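Local coordinates for protein GH3 beta-N-acetylglucosaminidase (PDB 6K5J) that probably hydrolyses terminal, non-reducing N-acetylglucosamine residues in beta-linkage, as a glycoside hydrolase family 3 beta-N-acetylglucosaminidase, at residues F500-Y503 / A509-A512; G86-R91 / L407-T412; V98-M103 / E366-K371; L20-F25 / M132-S137. All coordinates share one frame; numbering follows the deposited sequence.

Interaction 1. Residues F500-Y503 / A509-A512; sequences FAAY and AMRA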
loop_
_atom_site.group_PDB
_atom_site.type_symbol
_atom_site.label_atom_id
_atom_site.label_comp_id
_atom_site.label_asym_id
_atom_site.label_seq_id
_atom_site.Cartn_x
_atom_site.Cartn_y
_atom_site.Cartn_z
ATOM N N PHE A 500 -22.845 -3.875 -2.263
ATOM C CA PHE A 500 -21.931 -4.375 -1.244
ATOM C C PHE A 500 -20.559 -3.743 -1.434
ATOM O O PHE A 500 -20.186 -3.363 -2.545
ATOM C CB PHE A 500 -21.772 -5.900 -1.331
ATOM C CG PHE A 500 -23.014 -6.674 -0.992
ATOM C CD1 PHE A 500 -23.951 -6.973 -1.978
ATOM C CD2 PHE A 500 -23.235 -7.127 0.311
ATOM C CE1 PHE A 500 -25.089 -7.693 -1.679
ATOM C CE2 PHE A 500 -24.377 -7.844 0.620
ATOM C CZ PHE A 500 -25.309 -8.131 -0.380
ATOM N N ALA A 501 -19.781 -3.684 -0.349
ATOM C CA ALA A 501 -18.372 -3.318 -0.432
ATOM C C ALA A 501 -17.519 -4.475 0.064
ATOM O O ALA A 501 -17.745 -4.996 1.164
ATOM C CB ALA A 501 -18.062 -2.045 0.373
ATOM N N ALA A 502 -16.526 -4.860 -0.738
ATOM C CA ALA A 502 -15.509 -5.813 -0.314
ATOM C C ALA A 502 -14.132 -5.192 -0.129
ATOM O O ALA A 502 -13.252 -5.851 0.443
ATOM C CB ALA A 502 -15.401 -6.975 -1.319
ATOM N N TYR A 503 -13.911 -3.970 -0.614
ATOM C CA TYR A 503 -12.703 -3.165 -0.410
ATOM C C TYR A 503 -11.463 -3.726 -1.100
ATOM O O TYR A 503 -10.370 -3.149 -0.954
ATOM C CB TYR A 503 -12.406 -2.957 1.089
ATOM C CG TYR A 503 -13.636 -2.535 1.863
ATOM C CD1 TYR A 503 -14.065 -1.214 1.849
ATOM C CD2 TYR A 503 -14.397 -3.467 2.575
ATOM C CE1 TYR A 503 -15.200 -0.818 2.539
ATOM C CE2 TYR A 503 -15.539 -3.081 3.262
ATOM C CZ TYR A 503 -15.926 -1.751 3.246
ATOM O OH TYR A 503 -17.058 -1.354 3.930
ATOM N N ALA A 509 -11.470 -12.098 0.166
ATOM C CA ALA A 509 -12.596 -11.172 0.076
ATOM C C ALA A 509 -13.654 -11.701 -0.881
ATOM O O ALA A 509 -14.853 -11.558 -0.633
ATOM C CB ALA A 509 -12.121 -9.785 -0.375
ATOM N N MET A 510 -13.228 -12.340 -1.968
ATOM C CA MET A 510 -14.202 -12.876 -2.907
ATOM C C MET A 510 -14.869 -14.130 -2.360
ATOM O O MET A 510 -16.052 -14.372 -2.641
ATOM C CB MET A 510 -13.528 -13.133 -4.257
ATOM C CG MET A 510 -13.037 -11.839 -4.952
ATOM S SD MET A 510 -14.352 -10.617 -5.264
ATOM C CE MET A 510 -14.243 -9.509 -3.833
ATOM N N ARG A 511 -14.145 -14.923 -1.568
ATOM C CA ARG A 511 -14.767 -16.058 -0.887
ATOM C C ARG A 511 -15.852 -15.580 0.064
ATOM O O ARG A 511 -16.975 -16.091 0.043
ATOM C CB ARG A 511 -13.718 -16.876 -0.135
ATOM C CG ARG A 511 -14.306 -18.012 0.737
ATOM C CD ARG A 511 -13.217 -18.692 1.593
ATOM N NE ARG A 511 -13.794 -19.676 2.513
ATOM C CZ ARG A 511 -14.295 -19.390 3.710
ATOM N NH1 ARG A 511 -14.291 -18.139 4.160
ATOM N NH2 ARG A 511 -14.804 -20.367 4.466
ATOM N N ALA A 512 -15.533 -14.578 0.891
ATOM C CA ALA A 512 -16.501 -14.050 1.844
ATOM C C ALA A 512 -17.686 -13.426 1.124
ATOM O O ALA A 512 -18.838 -13.594 1.539
ATOM C CB ALA A 512 -15.824 -13.023 2.755
#
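A502 and M510 meet methyl to methyl, CB of A502 lying 3.8 Å from CE of M510. The first side-chain bond of M510 leaves the helix in the other direction, and the contact exists because the chain doubles back: with CG anti to the carbonyl carbon (chi1 -65°), a second bend of the same sense at chi2 and a wide turn at chi3 (95°), SD and CE are carried round to the strand end. A509 contributes a shorter reach: its CB, directed toward the other segment, lies 4.4 Å from CB of A502. Both helix residues touch the same alanine methyl, A509 by its short CB, M510 by the folded end of its longer chain. This is a tight beta-alpha connection in the mixed sheet that follows the barrel domain: strand 499-501 ends, the chain turns at Y503, where phi is positive and whose OH is hydrogen-bonded to T374 OG1, and helix 507-517 starts a few residues later. L413 and W416 of helix 413-419 also touch M510, and T506 OG1 accepts the backbone N-H of A509.

Interaction 2. Residues G86-R91 / L407-T412; sequences GGMVTR and LPRKET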
loop_
_atom_site.group_PDB
_atom_site.type_symbol
_atom_site.label_atom_id
_atom_site.label_comp_id
_atom_site.label_asym_id
_atom_site.label_seq_id
_atom_site.Cartn_x
_atom_site.Cartn_y
_atom_site.Cartn_z
ATOM N N GLY A 86 -0.612 -5.038 1.830
ATOM C CA GLY A 86 -1.739 -5.942 1.952
ATOM C C GLY A 86 -2.865 -5.558 1.006
ATOM O O GLY A 86 -2.898 -4.467 0.431
ATOM N N GLY A 87 -3.807 -6.490 0.845
ATOM C CA GLY A 87 -4.951 -6.235 -0.017
ATOM C C GLY A 87 -4.641 -5.775 -1.440
ATOM O O GLY A 87 -4.181 -6.565 -2.259
ATOM N N MET A 88 -4.879 -4.500 -1.756
ATOM C CA MET A 88 -4.714 -4.043 -3.134
ATOM C C MET A 88 -3.324 -3.482 -3.431
ATOM O O MET A 88 -3.068 -3.079 -4.570
ATOM C CB MET A 88 -5.792 -3.004 -3.491
ATOM C CG MET A 88 -7.225 -3.568 -3.473
ATOM S SD MET A 88 -7.436 -5.042 -4.526
ATOM C CE MET A 88 -7.338 -4.311 -6.139
ATOM N N VAL A 89 -2.405 -3.455 -2.468
ATOM C CA VAL A 89 -1.033 -3.013 -2.724
ATOM C C VAL A 89 -0.119 -4.106 -2.182
ATOM O O VAL A 89 0.229 -4.123 -0.997
ATOM C CB VAL A 89 -0.711 -1.642 -2.110
ATOM C CG1 VAL A 89 0.764 -1.308 -2.295
ATOM C CG2 VAL A 89 -1.537 -0.554 -2.767
ATOM N N THR A 90 0.249 -5.045 -3.043
ATOM C CA THR A 90 1.286 -6.019 -2.746
ATOM C C THR A 90 2.206 -6.107 -3.956
ATOM O O THR A 90 1.812 -5.788 -5.081
ATOM C CB THR A 90 0.710 -7.416 -2.424
ATOM O OG1 THR A 90 -0.054 -7.881 -3.538
ATOM C CG2 THR A 90 -0.188 -7.388 -1.171
ATOM N N ARG A 91 3.450 -6.526 -3.715
ATOM C CA ARG A 91 4.410 -6.731 -4.793
ATOM C C ARG A 91 4.687 -8.196 -5.073
ATOM O O ARG A 91 5.237 -8.514 -6.134
ATOM C CB ARG A 91 5.745 -6.046 -4.474
ATOM C CG ARG A 91 5.607 -4.604 -4.110
ATOM C CD ARG A 91 5.082 -3.804 -5.273
ATOM N NE ARG A 91 5.228 -2.390 -4.981
ATOM C CZ ARG A 91 4.408 -1.447 -5.413
ATOM N NH1 ARG A 91 3.358 -1.741 -6.185
ATOM N NH2 ARG A 91 4.642 -0.202 -5.059
ATOM N N LEU A 407 -2.683 -7.109 -11.918
ATOM C CA LEU A 407 -2.521 -8.104 -10.864
ATOM C C LEU A 407 -3.630 -9.128 -11.046
ATOM O O LEU A 407 -4.709 -9.013 -10.449
ATOM C CB LEU A 407 -2.578 -7.448 -9.484
ATOM C CG LEU A 407 -2.359 -8.298 -8.234
ATOM C CD1 LEU A 407 -1.378 -9.401 -8.554
ATOM C CD2 LEU A 407 -1.854 -7.423 -7.090
ATOM N N PRO A 408 -3.401 -10.148 -11.875
ATOM C CA PRO A 408 -4.472 -11.107 -12.169
ATOM C C PRO A 408 -4.843 -11.909 -10.933
ATOM O O PRO A 408 -3.994 -12.234 -10.099
ATOM C CB PRO A 408 -3.866 -11.998 -13.260
ATOM C CG PRO A 408 -2.392 -11.945 -12.996
ATOM C CD PRO A 408 -2.113 -10.554 -12.470
ATOM N N ARG A 409 -6.135 -12.200 -10.810
ATOM C CA ARG A 409 -6.677 -12.960 -9.692
ATOM C C ARG A 409 -7.343 -14.214 -10.236
ATOM O O ARG A 409 -8.268 -14.121 -11.049
ATOM C CB ARG A 409 -7.680 -12.124 -8.890
ATOM C CG ARG A 409 -7.127 -10.785 -8.404
ATOM C CD ARG A 409 -6.217 -10.930 -7.175
ATOM N NE ARG A 409 -6.136 -9.668 -6.442
ATOM C CZ ARG A 409 -5.248 -9.388 -5.490
ATOM N NH1 ARG A 409 -4.326 -10.279 -5.124
ATOM N NH2 ARG A 409 -5.279 -8.200 -4.903
ATOM N N LYS A 410 -6.888 -15.380 -9.775
ATOM C CA LYS A 410 -7.536 -16.632 -10.160
ATOM C C LYS A 410 -8.788 -16.908 -9.328
ATOM O O LYS A 410 -9.798 -17.393 -9.855
ATOM C CB LYS A 410 -6.550 -17.793 -10.028
ATOM C CG LYS A 410 -7.114 -19.131 -10.495
ATOM C CD LYS A 410 -6.324 -20.292 -9.919
ATOM C CE LYS A 410 -7.077 -20.968 -8.780
ATOM N NZ LYS A 410 -7.961 -22.058 -9.283
ATOM N N GLU A 411 -8.741 -16.625 -8.025
ATOM C CA GLU A 411 -9.869 -16.915 -7.135
ATOM C C GLU A 411 -10.857 -15.747 -7.173
ATOM O O GLU A 411 -10.992 -14.956 -6.234
ATOM C CB GLU A 411 -9.374 -17.200 -5.721
ATOM C CG GLU A 411 -8.513 -18.460 -5.590
ATOM C CD GLU A 411 -7.024 -18.202 -5.775
ATOM O OE1 GLU A 411 -6.627 -17.079 -6.157
ATOM O OE2 GLU A 411 -6.241 -19.136 -5.515
ATOM N N THR A 412 -11.538 -15.644 -8.312
ATOM C CA THR A 412 -12.536 -14.617 -8.561
ATOM C C THR A 412 -13.820 -14.916 -7.792
ATOM O O THR A 412 -13.995 -15.991 -7.215
ATOM C CB THR A 412 -12.863 -14.547 -10.055
ATOM O OG1 THR A 412 -13.463 -15.791 -10.457
ATOM C CG2 THR A 412 -11.592 -14.294 -10.881
HETATM O O HOH W 1 -2.646 -8.884 -3.202
#
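A type II' turn from G86 to V89, closed by a bond between G86 and V89 in each direction, presents the carbonyl of G87 to the guanidinium of R409. NH2 of R409 donates to O of G87 over 3.3 Å, a long and somewhat bent bond (145° at the hydrogen). The acceptor lies close to the guanidinium plane, whereas the donor stands above the carbonyl plane, 41° out of it. A water completes the grip: it donates to G87 O at 2.9 Å and to T90 OG1 at 2.8 Å, and it accepts from R409 NH1 at 2.9 Å. The arginine therefore reaches one carbonyl both directly and through solvent. SD of M88 sits at the same guanidinium edge, 3.8 Å from NH2 of R409, brought there by chi1, with CG beside the backbone N, and by the bend at chi2; chi3 only turns the methyl CE. Over one face of the guanidinium, above its centre, lies CG of L407, a neighbour from the arginine's own segment; R409 folds back above it through a bend at chi2 (-78°). CD2 of L407 in turn touches T90 OG1 at 4.0 Å, the two side chains meeting at about a right angle. Second-shell bonds set these groups: N505 OD1 takes the NE hydrogen of R409, and T90 OG1 is also hydrogen-bonded to E93. The contact joins the loop between strand 79-81 and helix 102-108 of the barrel domain to the loop between strand 390-396 and helix 413-419, with W394 of that strand packing on R409.

Interaction 3. Residues V98-M103 / E366-K371; sequences VVPGNM and ERISEK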
loop_
_atom_site.group_PDB
_atom_site.type_symbol
_atom_site.label_atom_id
_atom_site.label_comp_id
_atom_site.label_asym_id
_atom_site.label_seq_id
_atom_site.Cartn_x
_atom_site.Cartn_y
_atom_site.Cartn_z
ATOM N N VAL A 98 -1.958 -14.006 0.652
ATOM C CA VAL A 98 -2.562 -12.739 0.259
ATOM C C VAL A 98 -3.407 -12.277 1.443
ATOM O O VAL A 98 -4.404 -12.909 1.796
ATOM C CB VAL A 98 -3.389 -12.874 -1.026
ATOM C CG1 VAL A 98 -4.014 -11.528 -1.404
ATOM C CG2 VAL A 98 -2.503 -13.359 -2.154
ATOM N N VAL A 99 -2.979 -11.199 2.085
ATOM C CA VAL A 99 -3.546 -10.745 3.347
ATOM C C VAL A 99 -4.535 -9.623 3.034
ATOM O O VAL A 99 -4.273 -8.826 2.125
ATOM C CB VAL A 99 -2.406 -10.299 4.278
ATOM C CG1 VAL A 99 -2.901 -9.481 5.419
ATOM C CG2 VAL A 99 -1.617 -11.536 4.762
ATOM N N PRO A 100 -5.662 -9.515 3.743
ATOM C CA PRO A 100 -6.572 -8.379 3.521
ATOM C C PRO A 100 -5.882 -7.044 3.750
ATOM O O PRO A 100 -4.991 -6.915 4.593
ATOM C CB PRO A 100 -7.676 -8.601 4.557
ATOM C CG PRO A 100 -7.654 -10.058 4.818
ATOM C CD PRO A 100 -6.208 -10.459 4.730
ATOM N N GLY A 101 -6.325 -6.039 2.993
ATOM C CA GLY A 101 -5.733 -4.722 3.040
ATOM C C GLY A 101 -6.446 -3.821 4.032
ATOM O O GLY A 101 -7.386 -4.216 4.715
ATOM N N ASN A 102 -5.990 -2.571 4.078
ATOM C CA ASN A 102 -6.325 -1.706 5.204
ATOM C C ASN A 102 -7.824 -1.456 5.303
ATOM O O ASN A 102 -8.418 -1.647 6.367
ATOM C CB ASN A 102 -5.548 -0.394 5.107
ATOM C CG ASN A 102 -4.144 -0.523 5.656
ATOM O OD1 ASN A 102 -3.630 -1.641 5.827
ATOM N ND2 ASN A 102 -3.524 0.609 5.958
ATOM N N MET A 103 -8.465 -1.025 4.215
ATOM C CA MET A 103 -9.868 -0.665 4.386
ATOM C C MET A 103 -10.740 -1.899 4.611
ATOM O O MET A 103 -11.751 -1.814 5.314
ATOM C CB MET A 103 -10.390 0.163 3.207
ATOM C CG MET A 103 -11.750 0.817 3.549
ATOM S SD MET A 103 -12.283 2.105 2.397
ATOM C CE MET A 103 -11.121 3.411 2.839
ATOM N N GLU A 366 -9.176 -15.781 5.754
ATOM C CA GLU A 366 -10.558 -15.999 5.327
ATOM C C GLU A 366 -11.545 -15.545 6.399
ATOM O O GLU A 366 -12.555 -14.895 6.101
ATOM C CB GLU A 366 -10.769 -17.477 4.983
ATOM C CG GLU A 366 -10.186 -17.840 3.614
ATOM C CD GLU A 366 -10.249 -19.318 3.301
ATOM O OE1 GLU A 366 -10.640 -20.112 4.192
ATOM O OE2 GLU A 366 -9.901 -19.681 2.152
ATOM N N ARG A 367 -11.249 -15.846 7.660
ATOM C CA ARG A 367 -12.149 -15.431 8.726
ATOM C C ARG A 367 -12.157 -13.917 8.898
ATOM O O ARG A 367 -13.191 -13.345 9.260
ATOM C CB ARG A 367 -11.775 -16.152 10.016
ATOM C CG ARG A 367 -12.081 -17.644 9.921
ATOM C CD ARG A 367 -11.820 -18.394 11.233
ATOM N NE ARG A 367 -11.662 -19.806 10.927
ATOM C CZ ARG A 367 -10.501 -20.447 10.946
ATOM N NH1 ARG A 367 -9.394 -19.804 11.293
ATOM N NH2 ARG A 367 -10.453 -21.728 10.619
ATOM N N ILE A 368 -11.035 -13.249 8.615
ATOM C CA ILE A 368 -11.007 -11.785 8.628
ATOM C C ILE A 368 -11.961 -11.221 7.580
ATOM O O ILE A 368 -12.774 -10.334 7.866
ATOM C CB ILE A 368 -9.571 -11.273 8.405
ATOM C CG1 ILE A 368 -8.652 -11.692 9.559
ATOM C CG2 ILE A 368 -9.553 -9.770 8.227
ATOM C CD1 ILE A 368 -7.240 -11.206 9.378
ATOM N N SER A 369 -11.874 -11.721 6.344
ATOM C CA SER A 369 -12.697 -11.167 5.275
ATOM C C SER A 369 -14.178 -11.427 5.505
ATOM O O SER A 369 -15.013 -10.623 5.078
ATOM C CB SER A 369 -12.267 -11.747 3.922
ATOM O OG SER A 369 -10.888 -11.538 3.691
ATOM N N GLU A 370 -14.530 -12.545 6.158
ATOM C CA GLU A 370 -15.935 -12.784 6.499
ATOM C C GLU A 370 -16.505 -11.659 7.358
ATOM O O GLU A 370 -17.703 -11.366 7.280
ATOM C CB GLU A 370 -16.099 -14.126 7.223
ATOM C CG GLU A 370 -15.780 -15.354 6.354
ATOM C CD GLU A 370 -16.007 -16.680 7.079
ATOM O OE1 GLU A 370 -16.614 -16.681 8.168
ATOM O OE2 GLU A 370 -15.569 -17.723 6.553
ATOM N N LYS A 371 -15.671 -11.030 8.193
ATOM C CA LYS A 371 -16.126 -9.933 9.042
ATOM C C LYS A 371 -16.145 -8.589 8.325
ATOM O O LYS A 371 -16.683 -7.622 8.874
ATOM C CB LYS A 371 -15.230 -9.818 10.291
ATOM C CG LYS A 371 -15.421 -10.928 11.320
ATOM C CD LYS A 371 -14.477 -10.758 12.529
ATOM C CE LYS A 371 -15.051 -9.814 13.593
ATOM N NZ LYS A 371 -14.049 -9.440 14.657
#
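The pyrrolidine ring of P100 is the nearest thing to a flat group here, and it is met at its outer corner, not over its centre. CG forms that corner, with CG2 of I368 at 3.9 Å and OG of S369 at 3.7 Å, the two lying on opposite sides of the ring's mean plane. I368 owes its part to the branch that stands anti to the backbone N: this sends CG2 toward the proline, while CG1 runs off beside the backbone N. S369 approaches with a hydroxyl whose polar needs are met by other residues, chiefly a hydrogen bond with S508 OG and a weaker one to V365 O, and toward the proline it acts as a packing surface. The setting is a domain junction: P100 and G101 end the loop before helix 102-108, with G101 at its N-cap, in the TIM-barrel part of this family 3 enzyme, whereas helix 359-372 leads into strand 374-377 at the edge of the following mixed sheet. E504 of the mixed-sheet domain touches P100 and accepts the backbone N-H of G101 through OE1. I368 also packs on L105, one turn further into the helix that the proline introduces, and S369 on A512 of helix 507-517.

Interaction 4. Residues L20-F25 / M132-S137; sequences LVMAGF and MNFAPS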
loop_
_atom_site.group_PDB
_atom_site.type_symbol
_atom_site.label_atom_id
_atom_site.label_comp_id
_atom_site.label_asym_id
_atom_site.label_seq_id
_atom_site.Cartn_x
_atom_site.Cartn_y
_atom_site.Cartn_z
ATOM N N LEU A 20 22.492 7.107 3.535
ATOM C CA LEU A 20 21.290 7.925 3.435
ATOM C C LEU A 20 20.435 7.616 2.210
ATOM O O LEU A 20 19.419 8.288 2.009
ATOM C CB LEU A 20 21.672 9.401 3.410
ATOM C CG LEU A 20 22.691 9.853 4.462
ATOM C CD1 LEU A 20 22.925 11.342 4.340
ATOM C CD2 LEU A 20 22.197 9.497 5.849
ATOM N N VAL A 21 20.794 6.630 1.397
ATOM C CA VAL A 21 20.076 6.375 0.148
ATOM C C VAL A 21 19.568 4.940 0.130
ATOM O O VAL A 21 20.299 4.008 0.479
ATOM C CB VAL A 21 20.966 6.661 -1.073
ATOM C CG1 VAL A 21 20.243 6.274 -2.367
ATOM C CG2 VAL A 21 21.376 8.137 -1.071
ATOM N N MET A 22 18.310 4.768 -0.266
ATOM C CA MET A 22 17.743 3.459 -0.561
ATOM C C MET A 22 17.387 3.424 -2.039
ATOM O O MET A 22 16.706 4.332 -2.537
ATOM C CB MET A 22 16.500 3.176 0.291
ATOM C CG MET A 22 15.812 1.856 -0.071
ATOM S SD MET A 22 14.493 1.466 1.094
ATOM C CE MET A 22 15.394 0.609 2.401
ATOM N N ALA A 23 17.847 2.385 -2.737
ATOM C CA ALA A 23 17.723 2.323 -4.188
ATOM C C ALA A 23 17.063 1.022 -4.607
ATOM O O ALA A 23 17.181 -0.002 -3.931
ATOM C CB ALA A 23 19.087 2.438 -4.887
ATOM N N GLY A 24 16.373 1.069 -5.747
ATOM C CA GLY A 24 15.900 -0.133 -6.392
ATOM C C GLY A 24 16.791 -0.514 -7.560
ATOM O O GLY A 24 17.717 0.202 -7.928
ATOM N N PHE A 25 16.493 -1.677 -8.134
ATOM C CA PHE A 25 17.273 -2.201 -9.240
ATOM C C PHE A 25 16.410 -3.229 -9.956
ATOM O O PHE A 25 15.374 -3.670 -9.446
ATOM C CB PHE A 25 18.588 -2.838 -8.765
ATOM C CG PHE A 25 18.387 -4.152 -8.065
ATOM C CD1 PHE A 25 17.998 -4.184 -6.737
ATOM C CD2 PHE A 25 18.529 -5.355 -8.756
ATOM C CE1 PHE A 25 17.779 -5.391 -6.096
ATOM C CE2 PHE A 25 18.306 -6.573 -8.121
ATOM C CZ PHE A 25 17.937 -6.593 -6.797
ATOM N N MET A 132 12.304 -4.673 6.234
ATOM C CA MET A 132 11.634 -3.386 6.325
ATOM C C MET A 132 10.425 -3.428 5.401
ATOM O O MET A 132 10.445 -4.092 4.361
ATOM C CB MET A 132 12.580 -2.234 5.943
ATOM C CG MET A 132 12.030 -0.827 6.210
ATOM S SD MET A 132 13.312 0.420 5.883
ATOM C CE MET A 132 12.655 1.829 6.782
ATOM N N ASN A 133 9.360 -2.737 5.801
ATOM C CA ASN A 133 8.149 -2.668 4.986
ATOM C C ASN A 133 7.697 -1.222 4.969
ATOM O O ASN A 133 7.681 -0.564 6.015
ATOM C CB ASN A 133 7.035 -3.584 5.546
ATOM C CG ASN A 133 5.886 -3.821 4.556
ATOM O OD1 ASN A 133 5.975 -3.474 3.382
ATOM N ND2 ASN A 133 4.810 -4.448 5.040
ATOM N N PHE A 134 7.344 -0.718 3.793
ATOM C CA PHE A 134 6.775 0.624 3.725
ATOM C C PHE A 134 5.272 0.524 3.975
ATOM O O PHE A 134 4.432 0.663 3.085
ATOM C CB PHE A 134 7.131 1.291 2.405
ATOM C CG PHE A 134 8.579 1.679 2.316
ATOM C CD1 PHE A 134 9.281 2.014 3.469
ATOM C CD2 PHE A 134 9.239 1.707 1.108
ATOM C CE1 PHE A 134 10.616 2.386 3.415
ATOM C CE2 PHE A 134 10.585 2.074 1.043
ATOM C CZ PHE A 134 11.266 2.412 2.207
ATOM N N ALA A 135 4.961 0.274 5.241
ATOM C CA ALA A 135 3.612 0.030 5.726
ATOM C C ALA A 135 3.651 0.092 7.248
ATOM O O ALA A 135 4.706 -0.145 7.843
ATOM C CB ALA A 135 3.086 -1.335 5.249
ATOM N N PRO A 136 2.512 0.394 7.902
ATOM C CA PRO A 136 1.198 0.645 7.310
ATOM C C PRO A 136 0.982 2.106 6.919
ATOM O O PRO A 136 1.569 3.006 7.522
ATOM C CB PRO A 136 0.234 0.261 8.437
ATOM C CG PRO A 136 0.973 0.698 9.682
ATOM C CD PRO A 136 2.463 0.453 9.377
ATOM N N SER A 137 0.130 2.333 5.924
ATOM C CA SER A 137 -0.451 3.660 5.770
ATOM C C SER A 137 -1.273 4.013 7.005
ATOM O O SER A 137 -2.150 3.247 7.417
ATOM C CB SER A 137 -1.347 3.716 4.536
ATOM O OG SER A 137 -2.145 4.895 4.546
#
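M22 makes both contacts of this pair of segments with the last two atoms of its side chain. Its SD lies 3.5 Å from CZ of F134 and 4.0 Å from CE2 of the same ring. Measured to the ring centroid, the sulfur stands at 4.8 Å and 70° off the normal, so this Met-aromatic contact is an oblique approach at the far end of the phenyl group. The methyl CE of M22 turns instead to the sulfur of M132, 4.1 Å from its SD. Geometry explains the division of labour: M22 runs out extended, CG anti to the backbone N (chi1 175°), and bends at chi3 (-86°), turning CE off the line of the extended chain and toward M132. M132 comes to meet it with an extended chain of its own, and the side chains of M22 and F134 run antiparallel, overlapping near their ends. The reach is needed because the two backbones stay well apart, with 11.5 Å between CA of M22 and CA of M132.

Further out, S81 of strand 79-81 packs on all three side chains, and T180 on M132 and F134. K182 NZ donates to O of F134, the centre of an inverse gamma turn. M22 itself is held by backbone bonds to I296 and V298. Side chains from non-neighbouring strands meeting across the interior are what fills the core of a TIM barrel, here with the N-acetylglucosamine in contact with F134.

Interactions 1, 2 and 3 form one cluster, with centres 9 to 13 Å apart, at the junction of the barrel domain and the mixed-sheet domain; interaction 4 lies in the barrel core, its centre 21 to 29 Å from theirs, though N102 of interaction 3 packs against S137. Along the chain, interaction 3 is nested within the loop closed by interaction 2, interaction 1 comes after both, and interaction 4 crosses 2 and 3. Direct bonds tie the cluster together: R511 makes a salt bridge to E370, and the backbone of G87 pairs with that of V99. Residues 86-103 supply the barrel side of interactions 2 and 3, so contacts distant in sequence join the two domains.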